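Local coordinates for protein alpha-11 giardin (Giardia intestinalis, PDB 2II2) that belongs to the annexin family, binds calcium, and is thought to act in parasite attachment to the intestinal mucosa and in remodelling of the cytoskeleton, at residues 61-73 and 294-306. Residues are numbered along the deposited sequence; the frame is centred on the assembly and turned at random.
Sequences KNGPYEDVMALGW and NKVNFRDACLMFW
Helix 64-73 packs side by side with helix 298-306 in a buried helix-helix contact, which joins an early part of this all-helical annexin to its C-terminal helix. The helices run nearly parallel, 23° apart, with axes 9.5 Å from each other. Polar bonds join the segments leading into the two helices; apolar side chains fill the rest.

At the N-terminal end, ND2 of Asn294 donates to a lone pair of Asn62 O at 3.2 Å. The oxygen lies close to the plane of the amide. The other amide atom, OD1, accepts from NZ of Lys295, which also forms salt bridges with Glu292 and Asp250. Asn294 O receives a weak bond from Tyr65 N. A water accepts from Glu66 N and lies within hydrogen-bonding distance of both Lys61 O and Asn294 O. Glu66, within 61-73, and Ile60 just before it bind calcium in another structure of this protein; none is bound here. CG of Pro64 lies 3.5 Å from CG of Lys295.

Further along, Val68 presses between two rings. Its CG2 comes within 3.7 Å of CD1 of Phe305, while CB meets the edge of Phe298 at CE1. CG1 reaches the methyl of Ala301. Tyr65 has CG opposite the backbone N (chi1 176°), which brings CD1 to 3.7 Å from CB of Asn297. Gly72, which has no side chain, lets CZ of Phe305 come to 4.0 Å from its CA. Met69 bends at chi2 (-67°), bringing SD obliquely to the Phe305 ring in a Met-aromatic contact. CE of Met304 sits over the centre of one face of that ring and touches CE of Met69.

Helix 22-29 flanks the pair through Tyr65 and Met304, helix 52-59 packs on Met69, and helix 249-263 meets Pro64, Val68 and Phe305.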
ATOM      1  N   LYS A  61      11.376   0.091  19.785  1.00 10.27           N
ATOM      2  CA  LYS A  61      12.199   1.135  19.169  1.00 10.64           C
ATOM      3  C   LYS A  61      11.772   1.382  17.740  1.00 10.32           C
ATOM      4  O   LYS A  61      11.357   0.464  17.030  1.00 10.34           O
ATOM      5  CB  LYS A  61      13.680   0.811  19.268  1.00 11.48           C
ATOM      6  CG  LYS A  61      14.157   0.881  20.703  1.00 13.37           C
ATOM      7  CD  LYS A  61      15.632   0.626  20.835  1.00 15.18           C
ATOM      8  CE  LYS A  61      16.048   0.606  22.305  1.00 16.21           C
ATOM      9  NZ  LYS A  61      15.277  -0.363  23.101  1.00 20.55           N
ATOM     10  N   ASN A  62      11.867   2.643  17.324  1.00 10.16           N
ATOM     11  CA  ASN A  62      11.283   3.086  16.067  1.00  9.76           C
ATOM     12  C   ASN A  62      11.993   2.486  14.852  1.00  9.21           C
ATOM     13  O   ASN A  62      13.197   2.162  14.903  1.00 10.26           O
ATOM     14  CB  ASN A  62      11.269   4.614  15.999  1.00 10.57           C
ATOM     15  CG  ASN A  62      12.625   5.197  15.627  1.00 11.37           C
ATOM     16  OD1 ASN A  62      12.946   5.323  14.440  1.00 13.77           O
ATOM     17  ND2 ASN A  62      13.424   5.576  16.629  1.00 13.57           N
ATOM     18  N   GLY A  63      11.221   2.297  13.780  1.00  9.15           N
ATOM     19  CA  GLY A  63      11.758   1.656  12.589  1.00  9.55           C
ATOM     20  C   GLY A  63      10.702   0.822  11.920  1.00  8.17           C
ATOM     21  O   GLY A  63       9.529   0.890  12.287  1.00  8.56           O
ATOM     22  N   PRO A  64      11.085   0.024  10.921  1.00  8.28           N
ATOM     23  CA  PRO A  64      10.106  -0.758  10.170  1.00  8.52           C
ATOM     24  C   PRO A  64       9.385  -1.847  10.967  1.00  7.83           C
ATOM     25  O   PRO A  64       8.227  -2.144  10.667  1.00  8.56           O
ATOM     26  CB  PRO A  64      10.917  -1.321   8.982  1.00  8.52           C
ATOM     27  CG  PRO A  64      12.319  -1.293   9.432  1.00 11.03           C
ATOM     28  CD  PRO A  64      12.443  -0.106  10.370  1.00  9.15           C
ATOM     29  N   TYR A  65      10.058  -2.465  11.938  1.00  7.84           N
ATOM     30  CA  TYR A  65       9.368  -3.410  12.804  1.00  7.77           C
ATOM     31  C   TYR A  65       8.245  -2.688  13.592  1.00  7.50           C
ATOM     32  O   TYR A  65       7.106  -3.131  13.622  1.00  7.69           O
ATOM     33  CB  TYR A  65      10.355  -4.146  13.732  1.00  8.43           C
ATOM     34  CG  TYR A  65       9.638  -5.057  14.704  1.00  7.89           C
ATOM     35  CD1 TYR A  65       9.355  -6.394  14.396  1.00  8.35           C
ATOM     36  CD2 TYR A  65       9.165  -4.558  15.904  1.00  9.09           C
ATOM     37  CE1 TYR A  65       8.662  -7.197  15.265  1.00  8.03           C
ATOM     38  CE2 TYR A  65       8.475  -5.358  16.791  1.00  9.44           C
ATOM     39  CZ  TYR A  65       8.217  -6.680  16.475  1.00  8.16           C
ATOM     40  OH  TYR A  65       7.521  -7.477  17.340  1.00  9.12           O
ATOM     41  N   GLU A  66       8.575  -1.538  14.196  1.00  8.00           N
ATOM     42  CA  GLU A  66       7.534  -0.775  14.882  1.00  7.91           C
ATOM     43  C   GLU A  66       6.412  -0.394  13.901  1.00  7.30           C
ATOM     44  O   GLU A  66       5.240  -0.492  14.241  1.00  7.91           O
ATOM     45  CB  GLU A  66       8.102   0.525  15.472  1.00  8.59           C
ATOM     46  CG  GLU A  66       7.136   1.230  16.442  1.00  9.77           C
ATOM     47  CD  GLU A  66       7.366   2.724  16.561  1.00 11.27           C
ATOM     48  OE1 GLU A  66       7.031   3.461  15.585  1.00 12.97           O
ATOM     49  OE2 GLU A  66       7.878   3.157  17.614  1.00 11.84           O
ATOM     50  N   ASP A  67       6.778   0.052  12.698  1.00  7.47           N
ATOM     51  CA  ASP A  67       5.803   0.501  11.710  1.00  8.01           C
ATOM     52  C   ASP A  67       4.811  -0.603  11.371  1.00  7.09           C
ATOM     53  O   ASP A  67       3.624  -0.365  11.324  1.00  8.75           O
ATOM     54  CB  ASP A  67       6.469   0.897  10.390  1.00  8.80           C
ATOM     55  CG  ASP A  67       7.192   2.214  10.434  1.00 10.67           C
ATOM     56  OD1 ASP A  67       7.019   2.989  11.395  1.00 11.74           O
ATOM     57  OD2 ASP A  67       7.955   2.464   9.470  1.00 12.54           O
ATOM     58  N   VAL A  68       5.315  -1.804  11.070  1.00  7.49           N
ATOM     59  CA  VAL A  68       4.413  -2.874  10.648  1.00  7.37           C
ATOM     60  C   VAL A  68       3.472  -3.262  11.784  1.00  7.24           C
ATOM     61  O   VAL A  68       2.288  -3.548  11.578  1.00  7.86           O
ATOM     62  CB  VAL A  68       5.173  -4.091  10.044  1.00  7.22           C
ATOM     63  CG1 VAL A  68       5.872  -4.924  11.104  1.00  7.83           C
ATOM     64  CG2 VAL A  68       4.188  -4.948   9.260  1.00  8.12           C
ATOM     65  N   MET A  69       3.983  -3.246  13.007  1.00  7.52           N
ATOM     66  CA  MET A  69       3.157  -3.563  14.169  1.00  8.29           C
ATOM     67  C   MET A  69       2.117  -2.473  14.465  1.00  7.96           C
ATOM     68  O   MET A  69       0.923  -2.767  14.735  1.00  8.71           O
ATOM     69  CB  MET A  69       4.043  -3.803  15.394  1.00  8.85           C
ATOM     70  CG  MET A  69       4.665  -5.157  15.467  1.00  8.62           C
ATOM     71  SD  MET A  69       3.358  -6.384  15.728  1.00 10.61           S
ATOM     72  CE  MET A  69       4.267  -7.926  15.600  1.00 10.82           C
ATOM     73  N   ALA A  70       2.556  -1.211  14.428  1.00  8.18           N
ATOM     74  CA  ALA A  70       1.642  -0.112  14.704  1.00  8.61           C
ATOM     75  C   ALA A  70       0.554   0.030  13.657  1.00  8.66           C
ATOM     76  O   ALA A  70      -0.584   0.338  13.998  1.00  9.90           O
ATOM     77  CB  ALA A  70       2.388   1.202  14.881  1.00  9.92           C
ATOM     78  N   LEU A  71       0.919  -0.185  12.389  1.00  8.83           N
ATOM     79  CA  LEU A  71      -0.081  -0.161  11.338  1.00  8.71           C
ATOM     80  C   LEU A  71      -0.981  -1.392  11.398  1.00  8.58           C
ATOM     81  O   LEU A  71      -2.214  -1.272  11.322  1.00  9.72           O
ATOM     82  CB  LEU A  71       0.586  -0.056   9.960  1.00 10.15           C
ATOM     83  CG  LEU A  71       1.278   1.261   9.611  1.00 11.29           C
ATOM     84  CD1 LEU A  71       1.977   1.127   8.269  1.00 12.60           C
ATOM     85  CD2 LEU A  71       0.308   2.467   9.601  1.00 12.33           C
ATOM     86  N   GLY A  72      -0.371  -2.564  11.565  1.00  8.51           N
ATOM     87  CA  GLY A  72      -1.124  -3.815  11.560  1.00  9.20           C
ATOM     88  C   GLY A  72      -2.106  -3.920  12.730  1.00  9.15           C
ATOM     89  O   GLY A  72      -3.197  -4.467  12.571  1.00 10.03           O
ATOM     90  N   TRP A  73      -1.744  -3.401  13.904  1.00  8.79           N
ATOM     91  CA  TRP A  73      -2.654  -3.420  15.061  1.00  9.20           C
ATOM     92  C   TRP A  73      -3.804  -2.416  14.995  1.00  8.74           C
ATOM     93  O   TRP A  73      -4.759  -2.537  15.745  1.00 10.31           O
ATOM     94  CB  TRP A  73      -1.856  -3.205  16.360  1.00  8.35           C
ATOM     95  CG  TRP A  73      -1.354  -4.463  16.938  1.00  8.57           C
ATOM     96  CD1 TRP A  73      -0.117  -5.028  16.811  1.00  8.74           C
ATOM     97  CD2 TRP A  73      -2.116  -5.349  17.747  1.00  8.51           C
ATOM     98  NE1 TRP A  73      -0.067  -6.212  17.515  1.00  8.74           N
ATOM     99  CE2 TRP A  73      -1.281  -6.433  18.100  1.00  8.12           C
ATOM    100  CE3 TRP A  73      -3.430  -5.323  18.240  1.00  8.67           C
ATOM    101  CZ2 TRP A  73      -1.715  -7.494  18.914  1.00  9.02           C
ATOM    102  CZ3 TRP A  73      -3.858  -6.386  19.060  1.00  9.22           C
ATOM    103  CH2 TRP A  73      -3.008  -7.455  19.368  1.00  9.70           C
ATOM    104  N   ASN A 294      16.440  -2.343  14.382  1.00 11.45           N
ATOM    105  CA  ASN A 294      15.044  -2.010  14.070  1.00 12.18           C
ATOM    106  C   ASN A 294      14.505  -2.746  12.861  1.00 10.67           C
ATOM    107  O   ASN A 294      13.353  -2.520  12.463  1.00 11.11           O
ATOM    108  CB  ASN A 294      14.798  -0.502  13.951  1.00 12.16           C
ATOM    109  CG  ASN A 294      15.456   0.129  12.739  1.00 11.94           C
ATOM    110  OD1 ASN A 294      16.079  -0.542  11.903  1.00 12.14           O
ATOM    111  ND2 ASN A 294      15.322   1.461  12.635  1.00 13.99           N
ATOM    112  N   LYS A 295      15.344  -3.619  12.295  1.00  9.90           N
ATOM    113  CA  LYS A 295      14.950  -4.456  11.157  1.00 10.94           C
ATOM    114  C   LYS A 295      15.011  -5.940  11.422  1.00 10.36           C
ATOM    115  O   LYS A 295      14.404  -6.710  10.684  1.00  9.39           O
ATOM    116  CB  LYS A 295      15.806  -4.138   9.926  1.00 11.31           C
ATOM    117  CG  LYS A 295      15.538  -2.753   9.389  1.00 12.21           C
ATOM    118  CD  LYS A 295      16.501  -2.380   8.299  1.00 12.16           C
ATOM    119  CE  LYS A 295      16.402  -0.908   7.908  1.00 14.01           C
ATOM    120  NZ  LYS A 295      16.813  -0.027   9.050  1.00 13.03           N
ATOM    121  N   VAL A 296      15.775  -6.365  12.433  1.00 10.51           N
ATOM    122  CA  VAL A 296      16.089  -7.788  12.575  1.00 11.40           C
ATOM    123  C   VAL A 296      14.850  -8.690  12.680  1.00 10.31           C
ATOM    124  O   VAL A 296      14.863  -9.818  12.157  1.00 11.63           O
ATOM    125  CB  VAL A 296      17.073  -8.045  13.724  1.00 12.14           C
ATOM    126  CG1 VAL A 296      16.453  -7.709  15.052  1.00 13.57           C
ATOM    127  CG2 VAL A 296      17.541  -9.498  13.702  1.00 13.75           C
ATOM    128  N   ASN A 297      13.795  -8.203  13.340  1.00  9.55           N
ATOM    129  CA  ASN A 297      12.579  -8.995  13.496  1.00  9.37           C
ATOM    130  C   ASN A 297      11.484  -8.702  12.488  1.00  8.33           C
ATOM    131  O   ASN A 297      10.390  -9.275  12.564  1.00  8.32           O
ATOM    132  CB  ASN A 297      12.047  -8.891  14.926  1.00  9.60           C
ATOM    133  CG  ASN A 297      13.021  -9.498  15.912  1.00 10.90           C
ATOM    134  OD1 ASN A 297      13.335 -10.683  15.821  1.00 13.21           O
ATOM    135  ND2 ASN A 297      13.492  -8.710  16.848  1.00 11.33           N
ATOM    136  N   PHE A 298      11.761  -7.810  11.536  1.00  8.04           N
ATOM    137  CA  PHE A 298      10.769  -7.451  10.528  1.00  7.59           C
ATOM    138  C   PHE A 298      10.351  -8.655   9.696  1.00  7.10           C
ATOM    139  O   PHE A 298       9.157  -8.840   9.439  1.00  7.44           O
ATOM    140  CB  PHE A 298      11.271  -6.335   9.589  1.00  8.73           C
ATOM    141  CG  PHE A 298      10.294  -6.074   8.481  1.00  7.55           C
ATOM    142  CD1 PHE A 298       9.065  -5.448   8.752  1.00  8.56           C
ATOM    143  CD2 PHE A 298      10.512  -6.562   7.206  1.00  8.63           C
ATOM    144  CE1 PHE A 298       8.126  -5.278   7.771  1.00  9.17           C
ATOM    145  CE2 PHE A 298       9.554  -6.396   6.202  1.00  8.61           C
ATOM    146  CZ  PHE A 298       8.362  -5.769   6.504  1.00  8.38           C
ATOM    147  N   ARG A 299      11.319  -9.462   9.242  1.00  8.09           N
ATOM    148  CA  ARG A 299      10.984 -10.623   8.405  1.00  9.46           C
ATOM    149  C   ARG A 299       9.923 -11.511   9.053  1.00  8.27           C
ATOM    150  O   ARG A 299       8.952 -11.923   8.403  1.00  8.47           O
ATOM    151  CB  ARG A 299      12.263 -11.408   8.101  1.00 10.68           C
ATOM    152  CG  ARG A 299      12.112 -12.727   7.355  1.00 11.67           C
ATOM    153  CD  ARG A 299      13.473 -13.427   7.268  1.00 12.26           C
ATOM    154  NE  ARG A 299      13.888 -13.973   8.557  1.00 13.37           N
ATOM    155  CZ  ARG A 299      14.820 -13.444   9.340  1.00 13.21           C
ATOM    156  NH1 ARG A 299      15.486 -12.351   8.969  1.00 15.45           N
ATOM    157  NH2 ARG A 299      15.122 -14.021  10.503  1.00 16.26           N
ATOM    158  N   ASP A 300      10.120 -11.826  10.326  1.00  8.19           N
ATOM    159  CA  ASP A 300       9.184 -12.676  11.023  1.00  8.51           C
ATOM    160  C   ASP A 300       7.819 -12.027  11.219  1.00  8.31           C
ATOM    161  O   ASP A 300       6.787 -12.688  11.078  1.00  8.10           O
ATOM    162  CB  ASP A 300       9.777 -13.114  12.359  1.00 10.16           C
ATOM    163  CG  ASP A 300      10.895 -14.132  12.186  1.00 13.62           C
ATOM    164  OD1 ASP A 300      10.872 -14.919  11.213  1.00 16.33           O
ATOM    165  OD2 ASP A 300      11.819 -14.137  13.019  1.00 17.32           O
ATOM    166  N   ALA A 301       7.810 -10.729  11.493  1.00  7.82           N
ATOM    167  CA  ALA A 301       6.547 -10.009  11.564  1.00  8.09           C
ATOM    168  C   ALA A 301       5.816 -10.054  10.228  1.00  7.34           C
ATOM    169  O   ALA A 301       4.597 -10.240  10.193  1.00  7.92           O
ATOM    170  CB  ALA A 301       6.780  -8.569  11.983  1.00  8.58           C
ATOM    171  N   CYS A 302       6.563  -9.830   9.155  1.00  7.37           N
ATOM    172  CA  CYS A 302       6.012  -9.797   7.809  1.00  7.50           C
ATOM    173  C   CYS A 302       5.406 -11.155   7.448  1.00  7.19           C
ATOM    174  O   CYS A 302       4.273 -11.232   6.976  1.00  8.41           O
ATOM    175  CB  CYS A 302       7.126  -9.402   6.843  1.00  8.30           C
ATOM    176  SG  CYS A 302       6.589  -9.206   5.128  1.00  8.15           S
ATOM    177  N   LEU A 303       6.157 -12.239   7.661  1.00  8.01           N
ATOM    178  CA  LEU A 303       5.616 -13.578   7.405  1.00  8.42           C
ATOM    179  C   LEU A 303       4.330 -13.856   8.200  1.00  7.47           C
ATOM    180  O   LEU A 303       3.344 -14.416   7.692  1.00  9.24           O
ATOM    181  CB  LEU A 303       6.671 -14.632   7.703  1.00  9.28           C
ATOM    182  CG  LEU A 303       7.880 -14.673   6.771  1.00 10.60           C
ATOM    183  CD1 LEU A 303       8.933 -15.568   7.404  1.00 10.93           C
ATOM    184  CD2 LEU A 303       7.559 -15.149   5.343  1.00  9.92           C
ATOM    185  N   MET A 304       4.357 -13.468   9.475  1.00  7.97           N
ATOM    186  CA  MET A 304       3.183 -13.642  10.316  1.00  8.12           C
ATOM    187  C   MET A 304       1.992 -12.887   9.755  1.00  7.29           C
ATOM    188  O   MET A 304       0.896 -13.468   9.668  1.00  8.23           O
ATOM    189  CB  MET A 304       3.503 -13.256  11.770  1.00  7.73           C
ATOM    190  CG  MET A 304       2.346 -13.363  12.748  1.00  8.81           C
ATOM    191  SD  MET A 304       1.188 -11.965  12.723  1.00  9.63           S
ATOM    192  CE  MET A 304       2.276 -10.613  13.220  1.00  9.87           C
ATOM    193  N   PHE A 305       2.161 -11.616   9.413  1.00  6.93           N
ATOM    194  CA  PHE A 305       1.012 -10.858   8.954  1.00  7.62           C
ATOM    195  C   PHE A 305       0.442 -11.394   7.634  1.00  8.27           C
ATOM    196  O   PHE A 305      -0.771 -11.302   7.402  1.00  9.51           O
ATOM    197  CB  PHE A 305       1.335  -9.371   8.833  1.00  7.39           C
ATOM    198  CG  PHE A 305       1.229  -8.594  10.116  1.00  7.75           C
ATOM    199  CD1 PHE A 305       2.324  -7.876  10.612  1.00  8.36           C
ATOM    200  CD2 PHE A 305       0.019  -8.508  10.796  1.00  8.56           C
ATOM    201  CE1 PHE A 305       2.218  -7.144  11.793  1.00  9.52           C
ATOM    202  CE2 PHE A 305      -0.109  -7.792  11.988  1.00  8.86           C
ATOM    203  CZ  PHE A 305       1.009  -7.086  12.485  1.00  9.05           C
ATOM    204  N   TRP A 306       1.286 -11.968   6.792  1.00  7.84           N
ATOM    205  CA  TRP A 306       0.834 -12.501   5.518  1.00  8.57           C
ATOM    206  C   TRP A 306       0.428 -13.957   5.601  1.00  8.91           C
ATOM    207  O   TRP A 306       0.027 -14.535   4.594  1.00  9.94           O
ATOM    208  CB  TRP A 306       1.931 -12.344   4.457  1.00  8.75           C
ATOM    209  CG  TRP A 306       2.053 -10.966   3.948  1.00  6.51           C
ATOM    210  CD1 TRP A 306       3.069 -10.074   4.179  1.00  7.46           C
ATOM    211  CD2 TRP A 306       1.116 -10.297   3.097  1.00  6.93           C
ATOM    212  NE1 TRP A 306       2.809  -8.889   3.534  1.00  7.67           N
ATOM    213  CE2 TRP A 306       1.597  -8.996   2.886  1.00  7.45           C
ATOM    214  CE3 TRP A 306      -0.097 -10.674   2.510  1.00  7.53           C
ATOM    215  CZ2 TRP A 306       0.918  -8.070   2.086  1.00  9.33           C
ATOM    216  CZ3 TRP A 306      -0.777  -9.755   1.725  1.00  8.89           C
ATOM    217  CH2 TRP A 306      -0.271  -8.473   1.537  1.00  9.12           C
TER
HETATM  218  O   HOH W   1      11.448  -0.848  14.436  1.00 11.71           O